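Long-range contacts in DNA translocase coupling protein (Clostridium perfringens, PDB 6O1Y), which binds ATP and probably DNA as a plasmid-encoded, membrane-associated translocase of the FtsK/SpoIIIE family, represented here by a fragment that includes its P-loop ATPase region: residues R41-T46 against S87-A92; Q116-N121 against T335-A340; I230-E235 against N273-V278. One frame throughout, in Å; residues are numbered along the deposited sequence.

Contact 1 (R41-T46 against S87-A92)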
loop_
_atom_site.group_PDB
_atom_site.type_symbol
_atom_site.label_atom_id
_atom_site.label_comp_id
_atom_site.label_asym_id
_atom_site.label_seq_id
_atom_site.Cartn_x
_atom_site.Cartn_y
_atom_site.Cartn_z
ATOM N N ARG A 41 -13.795 6.873 -2.601
ATOM C CA ARG A 41 -14.581 7.867 -3.361
ATOM C C ARG A 41 -15.014 7.353 -4.770
ATOM O O ARG A 41 -15.335 8.129 -5.691
ATOM C CB ARG A 41 -13.916 9.253 -3.400
ATOM C CG ARG A 41 -14.103 9.992 -2.068
ATOM C CD ARG A 41 -13.661 11.430 -2.143
ATOM N NE ARG A 41 -14.635 12.269 -2.841
ATOM C CZ ARG A 41 -14.567 13.596 -2.928
ATOM N NH1 ARG A 41 -13.568 14.261 -2.346
ATOM N NH2 ARG A 41 -15.507 14.272 -3.576
ATOM N N ILE A 42 -15.114 6.019 -4.857
ATOM C CA ILE A 42 -15.588 5.302 -6.005
ATOM C C ILE A 42 -17.081 5.043 -5.714
ATOM O O ILE A 42 -17.428 4.293 -4.792
ATOM C CB ILE A 42 -14.752 4.013 -6.269
ATOM C CG1 ILE A 42 -13.307 4.374 -6.658
ATOM C CG2 ILE A 42 -15.412 3.119 -7.353
ATOM C CD1 ILE A 42 -12.279 3.320 -6.404
ATOM N N ASP A 43 -17.954 5.736 -6.464
ATOM C CA ASP A 43 -19.409 5.620 -6.374
ATOM C C ASP A 43 -19.850 4.470 -7.281
ATOM O O ASP A 43 -19.149 4.153 -8.242
ATOM C CB ASP A 43 -20.102 6.948 -6.760
ATOM C CG ASP A 43 -19.406 8.201 -6.261
ATOM O OD1 ASP A 43 -19.089 8.267 -5.052
ATOM O OD2 ASP A 43 -19.158 9.104 -7.083
ATOM N N GLU A 44 -20.982 3.823 -6.942
ATOM C CA GLU A 44 -21.544 2.674 -7.655
ATOM C C GLU A 44 -22.980 3.021 -8.087
ATOM O O GLU A 44 -23.920 2.942 -7.286
ATOM C CB GLU A 44 -21.481 1.421 -6.754
ATOM C CG GLU A 44 -21.818 0.114 -7.450
ATOM C CD GLU A 44 -22.829 -0.727 -6.693
ATOM O OE1 GLU A 44 -22.418 -1.688 -6.000
ATOM O OE2 GLU A 44 -24.037 -0.410 -6.787
ATOM N N ILE A 45 -23.118 3.451 -9.357
ATOM C CA ILE A 45 -24.378 3.894 -9.964
ATOM C C ILE A 45 -25.092 2.752 -10.668
ATOM O O ILE A 45 -24.602 2.240 -11.673
ATOM C CB ILE A 45 -24.228 5.144 -10.876
ATOM C CG1 ILE A 45 -23.105 6.103 -10.376
ATOM C CG2 ILE A 45 -25.563 5.862 -10.964
ATOM C CD1 ILE A 45 -22.672 7.159 -11.320
ATOM N N THR A 46 -26.256 2.360 -10.131
ATOM C CA THR A 46 -27.057 1.272 -10.674
ATOM C C THR A 46 -28.260 1.841 -11.406
ATOM O O THR A 46 -28.953 2.713 -10.874
ATOM C CB THR A 46 -27.526 0.324 -9.556
ATOM O OG1 THR A 46 -26.530 0.196 -8.534
ATOM C CG2 THR A 46 -27.926 -1.038 -10.082
ATOM N N SER A 87 -17.705 4.702 -10.798
ATOM C CA SER A 87 -17.190 6.005 -11.213
ATOM C C SER A 87 -16.700 6.845 -10.056
ATOM O O SER A 87 -16.911 6.495 -8.905
ATOM C CB SER A 87 -18.272 6.775 -11.970
ATOM O OG SER A 87 -19.350 7.130 -11.115
ATOM N N MET A 88 -16.076 7.973 -10.373
ATOM C CA MET A 88 -15.601 8.938 -9.397
ATOM C C MET A 88 -16.004 10.311 -9.918
ATOM O O MET A 88 -15.699 10.633 -11.069
ATOM C CB MET A 88 -14.076 8.877 -9.260
ATOM C CG MET A 88 -13.549 7.621 -8.627
ATOM S SD MET A 88 -11.753 7.537 -8.783
ATOM C CE MET A 88 -11.306 8.919 -7.845
ATOM N N ALA A 89 -16.676 11.122 -9.070
ATOM C CA ALA A 89 -17.109 12.483 -9.400
ATOM C C ALA A 89 -15.941 13.326 -9.939
ATOM O O ALA A 89 -14.776 12.991 -9.697
ATOM C CB ALA A 89 -17.701 13.148 -8.169
ATOM N N GLY A 90 -16.258 14.392 -10.672
ATOM C CA GLY A 90 -15.259 15.306 -11.223
ATOM C C GLY A 90 -14.494 16.068 -10.154
ATOM O O GLY A 90 -13.446 16.664 -10.439
ATOM N N ASP A 91 -15.023 16.032 -8.905
ATOM C CA ASP A 91 -14.487 16.685 -7.717
ATOM C C ASP A 91 -13.645 15.762 -6.823
ATOM O O ASP A 91 -13.004 16.255 -5.890
ATOM C CB ASP A 91 -15.620 17.359 -6.927
ATOM C CG ASP A 91 -16.261 18.544 -7.640
ATOM O OD1 ASP A 91 -15.713 18.987 -8.685
ATOM O OD2 ASP A 91 -17.304 19.040 -7.149
ATOM N N ALA A 92 -13.616 14.439 -7.105
ATOM C CA ALA A 92 -12.747 13.511 -6.376
ATOM C C ALA A 92 -11.394 13.541 -7.144
ATOM O O ALA A 92 -10.999 12.568 -7.793
ATOM C CB ALA A 92 -13.347 12.118 -6.352
#
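Arg41 lays its side chain along Ala92, and the contact can be traced atom by atom. Arg41 CB stands 4.2 Å from Ala92 CB. With CG set anti to the carbonyl carbon (chi1 -77°) and a bend at chi3 (76°), the chain turns until Arg41 NE lies 3.7 Å from the same Ala92 CB. At the tip the guanidinium presents one face: Ala92 CA sits 3.9 Å above the plane, over its centre. Arg41 NH2 is 3.9 Å from Asp91 O, beyond hydrogen-bonding distance, while the Asp91 carboxylate is engaged by Lys93. The backbones are held by one antiparallel hydrogen-bonded pair, Asp43 N to Ser87 O at 2.8 Å and Ser87 N to Asp43 O at 3.0 Å, the second being nearly straight (171° at the hydrogen). Beside this pair Ile42 CG1 packs on Met88 CG at 3.8 Å, the two side chains crossing at a slant. The pairing places strand 43-48 between strands 30-35 and 82-89 of a four-stranded antiparallel sheet. Strand 69-76 flanks 82-89 and sends Ile72 against both Ile42 and Met88, whereas Arg41 reaches beyond the sheet to a cation-pi contact with Phe118.

Contact 2 (Q116-N121 against T335-A340). With ATP (adenosine-5'-triphosphate), chain C.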
loop_
_atom_site.group_PDB
_atom_site.type_symbol
_atom_site.label_atom_id
_atom_site.label_comp_id
_atom_site.label_asym_id
_atom_site.label_seq_id
_atom_site.Cartn_x
_atom_site.Cartn_y
_atom_site.Cartn_z
ATOM N N GLN A 116 -0.197 11.264 -2.597
ATOM C CA GLN A 116 -1.284 12.236 -2.473
ATOM C C GLN A 116 -2.654 11.613 -2.579
ATOM O O GLN A 116 -2.899 10.772 -3.454
ATOM C CB GLN A 116 -1.153 13.329 -3.549
ATOM C CG GLN A 116 -1.701 14.690 -3.148
ATOM C CD GLN A 116 -1.963 15.527 -4.356
ATOM O OE1 GLN A 116 -3.115 15.733 -4.748
ATOM N NE2 GLN A 116 -0.904 16.031 -4.967
ATOM N N THR A 117 -3.565 12.119 -1.723
ATOM C CA THR A 117 -4.962 11.710 -1.653
ATOM C C THR A 117 -5.889 12.884 -2.001
ATOM O O THR A 117 -5.433 13.899 -2.545
ATOM C CB THR A 117 -5.271 11.008 -0.326
ATOM O OG1 THR A 117 -6.512 10.323 -0.463
ATOM C CG2 THR A 117 -5.296 11.956 0.870
ATOM N N PHE A 118 -7.193 12.713 -1.746
ATOM C CA PHE A 118 -8.222 13.692 -2.084
ATOM C C PHE A 118 -8.082 15.026 -1.369
ATOM O O PHE A 118 -8.113 16.093 -2.003
ATOM C CB PHE A 118 -9.625 13.103 -1.831
ATOM C CG PHE A 118 -9.906 11.824 -2.580
ATOM C CD1 PHE A 118 -10.079 11.830 -3.958
ATOM C CD2 PHE A 118 -9.969 10.608 -1.908
ATOM C CE1 PHE A 118 -10.318 10.645 -4.651
ATOM C CE2 PHE A 118 -10.210 9.424 -2.600
ATOM C CZ PHE A 118 -10.369 9.449 -3.970
ATOM N N SER A 119 -7.915 14.933 -0.046
ATOM C CA SER A 119 -7.887 16.024 0.916
ATOM C C SER A 119 -6.489 16.523 1.324
ATOM O O SER A 119 -6.397 17.632 1.845
ATOM C CB SER A 119 -8.692 15.625 2.156
ATOM O OG SER A 119 -9.767 14.750 1.827
ATOM N N GLY A 120 -5.442 15.723 1.104
ATOM C CA GLY A 120 -4.057 16.078 1.436
ATOM C C GLY A 120 -3.070 15.004 1.021
ATOM O O GLY A 120 -3.225 14.394 -0.042
ATOM N N ASN A 121 -2.059 14.738 1.854
ATOM C CA ASN A 121 -1.082 13.678 1.564
ATOM C C ASN A 121 -1.243 12.501 2.526
ATOM O O ASN A 121 -1.722 12.698 3.642
ATOM C CB ASN A 121 0.345 14.219 1.657
ATOM C CG ASN A 121 0.962 14.666 0.363
ATOM O OD1 ASN A 121 0.401 14.513 -0.725
ATOM N ND2 ASN A 121 2.150 15.235 0.459
ATOM N N THR A 335 -10.407 2.584 4.755
ATOM C CA THR A 335 -9.643 2.308 3.527
ATOM C C THR A 335 -9.877 3.458 2.542
ATOM O O THR A 335 -11.021 3.750 2.182
ATOM C CB THR A 335 -9.854 0.870 2.966
ATOM O OG1 THR A 335 -9.759 0.868 1.547
ATOM C CG2 THR A 335 -11.154 0.191 3.441
ATOM N N VAL A 336 -8.767 4.124 2.136
ATOM C CA VAL A 336 -8.713 5.325 1.304
ATOM C C VAL A 336 -7.884 5.144 -0.004
ATOM O O VAL A 336 -7.005 4.286 -0.054
ATOM C CB VAL A 336 -8.200 6.452 2.217
ATOM C CG1 VAL A 336 -6.857 6.999 1.778
ATOM C CG2 VAL A 336 -9.234 7.551 2.380
ATOM N N GLN A 337 -8.202 5.946 -1.058
ATOM C CA GLN A 337 -7.557 5.928 -2.382
ATOM C C GLN A 337 -6.445 6.985 -2.499
ATOM O O GLN A 337 -6.684 8.171 -2.230
ATOM C CB GLN A 337 -8.605 6.143 -3.510
ATOM C CG GLN A 337 -8.259 5.460 -4.838
ATOM C CD GLN A 337 -8.924 6.034 -6.078
ATOM O OE1 GLN A 337 -8.272 6.254 -7.089
ATOM N NE2 GLN A 337 -10.228 6.257 -6.068
ATOM N N PHE A 338 -5.238 6.561 -2.930
ATOM C CA PHE A 338 -4.122 7.503 -3.076
ATOM C C PHE A 338 -3.233 7.238 -4.264
ATOM O O PHE A 338 -3.058 6.090 -4.664
ATOM C CB PHE A 338 -3.271 7.566 -1.786
ATOM C CG PHE A 338 -2.129 6.575 -1.674
ATOM C CD1 PHE A 338 -2.356 5.280 -1.238
ATOM C CD2 PHE A 338 -0.825 6.954 -1.970
ATOM C CE1 PHE A 338 -1.293 4.381 -1.083
ATOM C CE2 PHE A 338 0.231 6.044 -1.847
ATOM C CZ PHE A 338 -0.012 4.756 -1.419
ATOM N N GLN A 339 -2.599 8.299 -4.763
ATOM C CA GLN A 339 -1.640 8.215 -5.856
ATOM C C GLN A 339 -0.239 8.219 -5.247
ATOM O O GLN A 339 0.217 9.242 -4.722
ATOM C CB GLN A 339 -1.840 9.366 -6.887
ATOM C CG GLN A 339 -0.778 9.467 -8.015
ATOM C CD GLN A 339 -0.716 8.288 -8.982
ATOM O OE1 GLN A 339 -1.704 7.567 -9.233
ATOM N NE2 GLN A 339 0.464 8.080 -9.562
ATOM N N ALA A 340 0.434 7.070 -5.325
ATOM C CA ALA A 340 1.800 6.911 -4.830
ATOM C C ALA A 340 2.791 7.770 -5.635
ATOM O O ALA A 340 2.719 7.815 -6.867
ATOM C CB ALA A 340 2.209 5.442 -4.876
HETATM P PG ATP C . 9.123 -5.127 -7.774
HETATM O O1G ATP C . 10.335 -4.447 -8.353
HETATM O O2G ATP C . 9.272 -5.395 -6.251
HETATM O O3G ATP C . 8.832 -6.477 -8.464
HETATM P PB ATP C . 6.812 -3.841 -9.121
HETATM O O1B ATP C . 5.416 -4.031 -8.667
HETATM O O2B ATP C . 7.100 -4.768 -10.306
HETATM O O3B ATP C . 7.816 -4.220 -7.938
HETATM P PA ATP C . 8.221 -1.335 -9.801
HETATM O O1A ATP C . 9.500 -2.084 -9.866
HETATM O O2A ATP C . 8.187 -0.471 -8.537
HETATM O O3A ATP C . 6.996 -2.346 -9.642
HETATM O "O5'" ATP C . 8.115 -0.345 -11.082
HETATM C "C5'" ATP C . 7.048 -0.426 -12.049
HETATM C "C4'" ATP C . 7.102 0.716 -13.036
HETATM O "O4'" ATP C . 5.774 1.267 -13.210
HETATM C "C3'" ATP C . 7.988 1.914 -12.693
HETATM O "O3'" ATP C . 9.352 1.706 -13.039
HETATM C "C2'" ATP C . 7.315 3.028 -13.497
HETATM O "O2'" ATP C . 7.639 3.008 -14.886
HETATM C "C1'" ATP C . 5.846 2.682 -13.259
HETATM N N9 ATP C . 5.310 3.238 -12.015
HETATM C C8 ATP C . 5.471 2.767 -10.738
HETATM N N7 ATP C . 5.010 3.571 -9.808
HETATM C C5 ATP C . 4.498 4.641 -10.525
HETATM C C6 ATP C . 3.917 5.863 -10.123
HETATM N N6 ATP C . 3.733 6.209 -8.849
HETATM N N1 ATP C . 3.556 6.739 -11.089
HETATM C C2 ATP C . 3.753 6.401 -12.370
HETATM N N3 ATP C . 4.292 5.282 -12.868
HETATM C C4 ATP C . 4.658 4.441 -11.887
#
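The end of strand 111-116 and the turn after it, in the hairpin with strand 121-125, join strand 334-340 through Gln116 and Gln339, near the adenine end of the ATP site. The two residues form an antiparallel hydrogen-bonded pair: Gln116 N donates to Gln339 O at 3.0 Å, and Gln339 N returns a straighter bond to Gln116 O at 2.8 Å, 170° at the hydrogen. Beyond Gln116 a side chain continues the attachment. Thr117 places OG1 opposite its backbone N (chi1 -164°), from where the hydroxyl donates to Gln337 O at 2.8 Å, approaching 29° out of the carbonyl plane. Phe118 crosses Gln337 at a slant, its CE2 3.8 Å from Gln337 CB, with the ring almost perpendicular to the amide. That amide is positioned from outside the pair, NE2 by Thr40 O and OE1 weakly by Arg326. The Gln339 amide is committed to Arg326 and Lys324 O, and its NE2 stays 3.7 Å from ATP N1, too long for a hydrogen bond. ATP is also hydrogen-bonded to Gly139 N, Lys142 NZ and Val144 N, while at the end of this strand its N6 donates a weak, bent hydrogen bond to Ala340 O at 2.7 Å.

Contact 3 (I230-E235 against N273-V278). With ATP (adenosine-5'-triphosphate), chain C.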
loop_
_atom_site.group_PDB
_atom_site.type_symbol
_atom_site.label_atom_id
_atom_site.label_comp_id
_atom_site.label_asym_id
_atom_site.label_seq_id
_atom_site.Cartn_x
_atom_site.Cartn_y
_atom_site.Cartn_z
ATOM N N ILE A 230 15.194 0.264 9.745
ATOM C CA ILE A 230 14.278 0.029 8.647
ATOM C C ILE A 230 14.710 -1.232 7.915
ATOM O O ILE A 230 15.809 -1.280 7.345
ATOM C CB ILE A 230 14.061 1.268 7.726
ATOM C CG1 ILE A 230 13.128 0.959 6.527
ATOM C CG2 ILE A 230 15.381 1.911 7.251
ATOM C CD1 ILE A 230 11.735 0.591 6.841
ATOM N N VAL A 231 13.865 -2.277 7.976
ATOM C CA VAL A 231 14.164 -3.520 7.281
ATOM C C VAL A 231 13.050 -3.773 6.240
ATOM O O VAL A 231 11.886 -3.992 6.584
ATOM C CB VAL A 231 14.517 -4.719 8.212
ATOM C CG1 VAL A 231 13.462 -4.959 9.289
ATOM C CG2 VAL A 231 14.811 -5.985 7.415
ATOM N N VAL A 232 13.433 -3.644 4.955
ATOM C CA VAL A 232 12.562 -3.792 3.796
ATOM C C VAL A 232 12.721 -5.141 3.124
ATOM O O VAL A 232 13.823 -5.517 2.728
ATOM C CB VAL A 232 12.706 -2.629 2.794
ATOM C CG1 VAL A 232 11.958 -1.396 3.277
ATOM C CG2 VAL A 232 14.170 -2.298 2.539
ATOM N N ILE A 233 11.604 -5.849 2.977
ATOM C CA ILE A 233 11.516 -7.177 2.365
ATOM C C ILE A 233 10.803 -7.067 1.019
ATOM O O ILE A 233 9.609 -6.761 0.996
ATOM C CB ILE A 233 10.786 -8.160 3.329
ATOM C CG1 ILE A 233 11.493 -8.249 4.682
ATOM C CG2 ILE A 233 10.570 -9.553 2.704
ATOM C CD1 ILE A 233 10.591 -7.982 5.773
ATOM N N ASP A 234 11.539 -7.314 -0.093
ATOM C CA ASP A 234 11.029 -7.215 -1.466
ATOM C C ASP A 234 9.890 -8.180 -1.770
ATOM O O ASP A 234 8.935 -7.823 -2.478
ATOM C CB ASP A 234 12.154 -7.397 -2.496
ATOM C CG ASP A 234 11.689 -7.110 -3.915
ATOM O OD1 ASP A 234 11.578 -5.903 -4.277
ATOM O OD2 ASP A 234 11.386 -8.081 -4.642
ATOM N N GLU A 235 10.019 -9.415 -1.276
ATOM C CA GLU A 235 8.983 -10.402 -1.468
ATOM C C GLU A 235 8.854 -11.214 -0.208
ATOM O O GLU A 235 9.755 -11.986 0.134
ATOM C CB GLU A 235 9.237 -11.269 -2.730
ATOM C CG GLU A 235 8.126 -12.260 -3.058
ATOM C CD GLU A 235 6.714 -11.715 -2.946
ATOM O OE1 GLU A 235 6.354 -10.830 -3.754
ATOM O OE2 GLU A 235 5.973 -12.163 -2.042
ATOM N N ASN A 273 11.282 -1.271 12.222
ATOM C CA ASN A 273 10.181 -1.299 11.275
ATOM C C ASN A 273 10.388 -2.209 10.081
ATOM O O ASN A 273 11.449 -2.206 9.439
ATOM C CB ASN A 273 9.863 0.114 10.793
ATOM C CG ASN A 273 9.815 1.136 11.883
ATOM O OD1 ASN A 273 10.661 2.014 11.940
ATOM N ND2 ASN A 273 8.839 1.031 12.778
ATOM N N LEU A 274 9.313 -2.929 9.742
ATOM C CA LEU A 274 9.282 -3.849 8.630
ATOM C C LEU A 274 8.440 -3.276 7.489
ATOM O O LEU A 274 7.274 -2.930 7.693
ATOM C CB LEU A 274 8.709 -5.226 9.059
ATOM C CG LEU A 274 9.171 -5.895 10.353
ATOM C CD1 LEU A 274 8.094 -6.775 10.858
ATOM C CD2 LEU A 274 10.337 -6.798 10.129
ATOM N N CYS A 275 9.039 -3.190 6.291
ATOM C CA CYS A 275 8.347 -2.763 5.080
ATOM C C CYS A 275 8.419 -3.880 4.090
ATOM O O CYS A 275 9.479 -4.203 3.567
ATOM C CB CYS A 275 8.884 -1.450 4.533
ATOM S SG CYS A 275 8.429 -0.020 5.536
ATOM N N ILE A 276 7.288 -4.550 3.939
ATOM C CA ILE A 276 7.157 -5.770 3.177
ATOM C C ILE A 276 6.337 -5.580 1.927
ATOM O O ILE A 276 5.220 -5.068 1.987
ATOM C CB ILE A 276 6.516 -6.852 4.089
ATOM C CG1 ILE A 276 7.142 -6.886 5.502
ATOM C CG2 ILE A 276 6.535 -8.233 3.426
ATOM C CD1 ILE A 276 6.187 -7.203 6.571
ATOM N N GLY A 277 6.892 -6.052 0.816
ATOM C CA GLY A 277 6.235 -6.120 -0.477
ATOM C C GLY A 277 5.713 -7.531 -0.721
ATOM O O GLY A 277 6.333 -8.517 -0.296
ATOM N N VAL A 278 4.527 -7.642 -1.348
ATOM C CA VAL A 278 3.907 -8.935 -1.685
ATOM C C VAL A 278 3.362 -8.848 -3.084
ATOM O O VAL A 278 2.532 -7.980 -3.344
ATOM C CB VAL A 278 2.823 -9.441 -0.698
ATOM C CG1 VAL A 278 2.635 -10.945 -0.835
ATOM C CG2 VAL A 278 3.167 -9.101 0.742
HETATM P PG ATP C . 9.123 -5.127 -7.774
HETATM O O1G ATP C . 10.335 -4.447 -8.353
HETATM O O2G ATP C . 9.272 -5.395 -6.251
HETATM O O3G ATP C . 8.832 -6.477 -8.464
HETATM P PB ATP C . 6.812 -3.841 -9.121
HETATM O O1B ATP C . 5.416 -4.031 -8.667
HETATM O O2B ATP C . 7.100 -4.768 -10.306
HETATM O O3B ATP C . 7.816 -4.220 -7.938
HETATM P PA ATP C . 8.221 -1.335 -9.801
HETATM O O1A ATP C . 9.500 -2.084 -9.866
HETATM O O2A ATP C . 8.187 -0.471 -8.537
HETATM O O3A ATP C . 6.996 -2.346 -9.642
HETATM O "O5'" ATP C . 8.115 -0.345 -11.082
HETATM C "C5'" ATP C . 7.048 -0.426 -12.049
HETATM C "C4'" ATP C . 7.102 0.716 -13.036
HETATM O "O4'" ATP C . 5.774 1.267 -13.210
HETATM C "C3'" ATP C . 7.988 1.914 -12.693
HETATM O "O3'" ATP C . 9.352 1.706 -13.039
HETATM C "C2'" ATP C . 7.315 3.028 -13.497
HETATM O "O2'" ATP C . 7.639 3.008 -14.886
HETATM C "C1'" ATP C . 5.846 2.682 -13.259
HETATM N N9 ATP C . 5.310 3.238 -12.015
HETATM C C8 ATP C . 5.471 2.767 -10.738
HETATM N N7 ATP C . 5.010 3.571 -9.808
HETATM C C5 ATP C . 4.498 4.641 -10.525
HETATM C C6 ATP C . 3.917 5.863 -10.123
HETATM N N6 ATP C . 3.733 6.209 -8.849
HETATM N N1 ATP C . 3.556 6.739 -11.089
HETATM C C2 ATP C . 3.753 6.401 -12.370
HETATM N N3 ATP C . 4.292 5.282 -12.868
HETATM C C4 ATP C . 4.658 4.441 -11.887
#
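The Glu235 side chain crosses that of Val278 at about a right angle, its carboxylate OE2 3.8 Å from Val278 CG1. Gly277 O lies over one face of the carboxylate, 4.2 Å from Glu235 CD. Both oxygens have backbone partners just past the segments: OE1 accepts from Gln279 N, and OE2 caps Ala237 N at the turn into helix 237-240. Two bonds of this kind would fix the rotation of the group, which CG anti to the backbone N (chi1 -175°) followed by a bend at chi2 brings back toward the neighbouring strand. The Asp234 carboxylate lies toward the nucleotide. Asp234 OD1 lies 3.1 Å from ATP O2G, an approach of two oxygens that cannot be read as a bond at this resolution, and Asp234 OD2 forms a salt bridge with Lys166. At the far end the Asn273 amide donates through ND2 to Pro130 O.

Between these groups the strands run parallel, 12° apart, and are joined by four alternating hydrogen bonds: Val231 N to Asn273 O, Cys275 N to Val231 O, Ile233 N to Cys275 O, and Gly277 N to Ile233 O at 2.8 Å. Apolar pairs fill both faces. On one, Ile230 CD1 reaches Cys275 SG at 3.6 Å, beneath helix 142-155. On the other, Val231 CG1 lies 3.7 Å from Leu274 CD2, and Ile233 CD1 lies 3.6 Å from Ile276 CG1, each pair side by side and pointing the same way. A hydrophobic strand ending in Asp-Glu near the gamma-phosphate fits a Walker B motif. With strand 272-278 inserted between it and P-loop strand 132-135, the order is that of the RecA-like ATPase core.

Contact 1 closes before contact 2 opens, and contact 3 is nested inside the long loop that contact 2 closes. Contact 1 belongs to the separate four-stranded antiparallel sheet, whereas contacts 2 and 3 reach the same ten-stranded mixed sheet, at its antiparallel part and its parallel core respectively. The centres of contacts 1 and 2 are about 15 Å apart and the two touch, Met88 SD and Ile42 CD1 packing against Gln337 NE2, and Arg41 CB against Phe118 CZ. Contact 3 lies about 22 Å from contact 2 and about 33 Å from contact 1, centre to centre. Adenine sits at contact 2 and the gamma-phosphate near contact 3, placing the nucleotide site by both parts of the sheet.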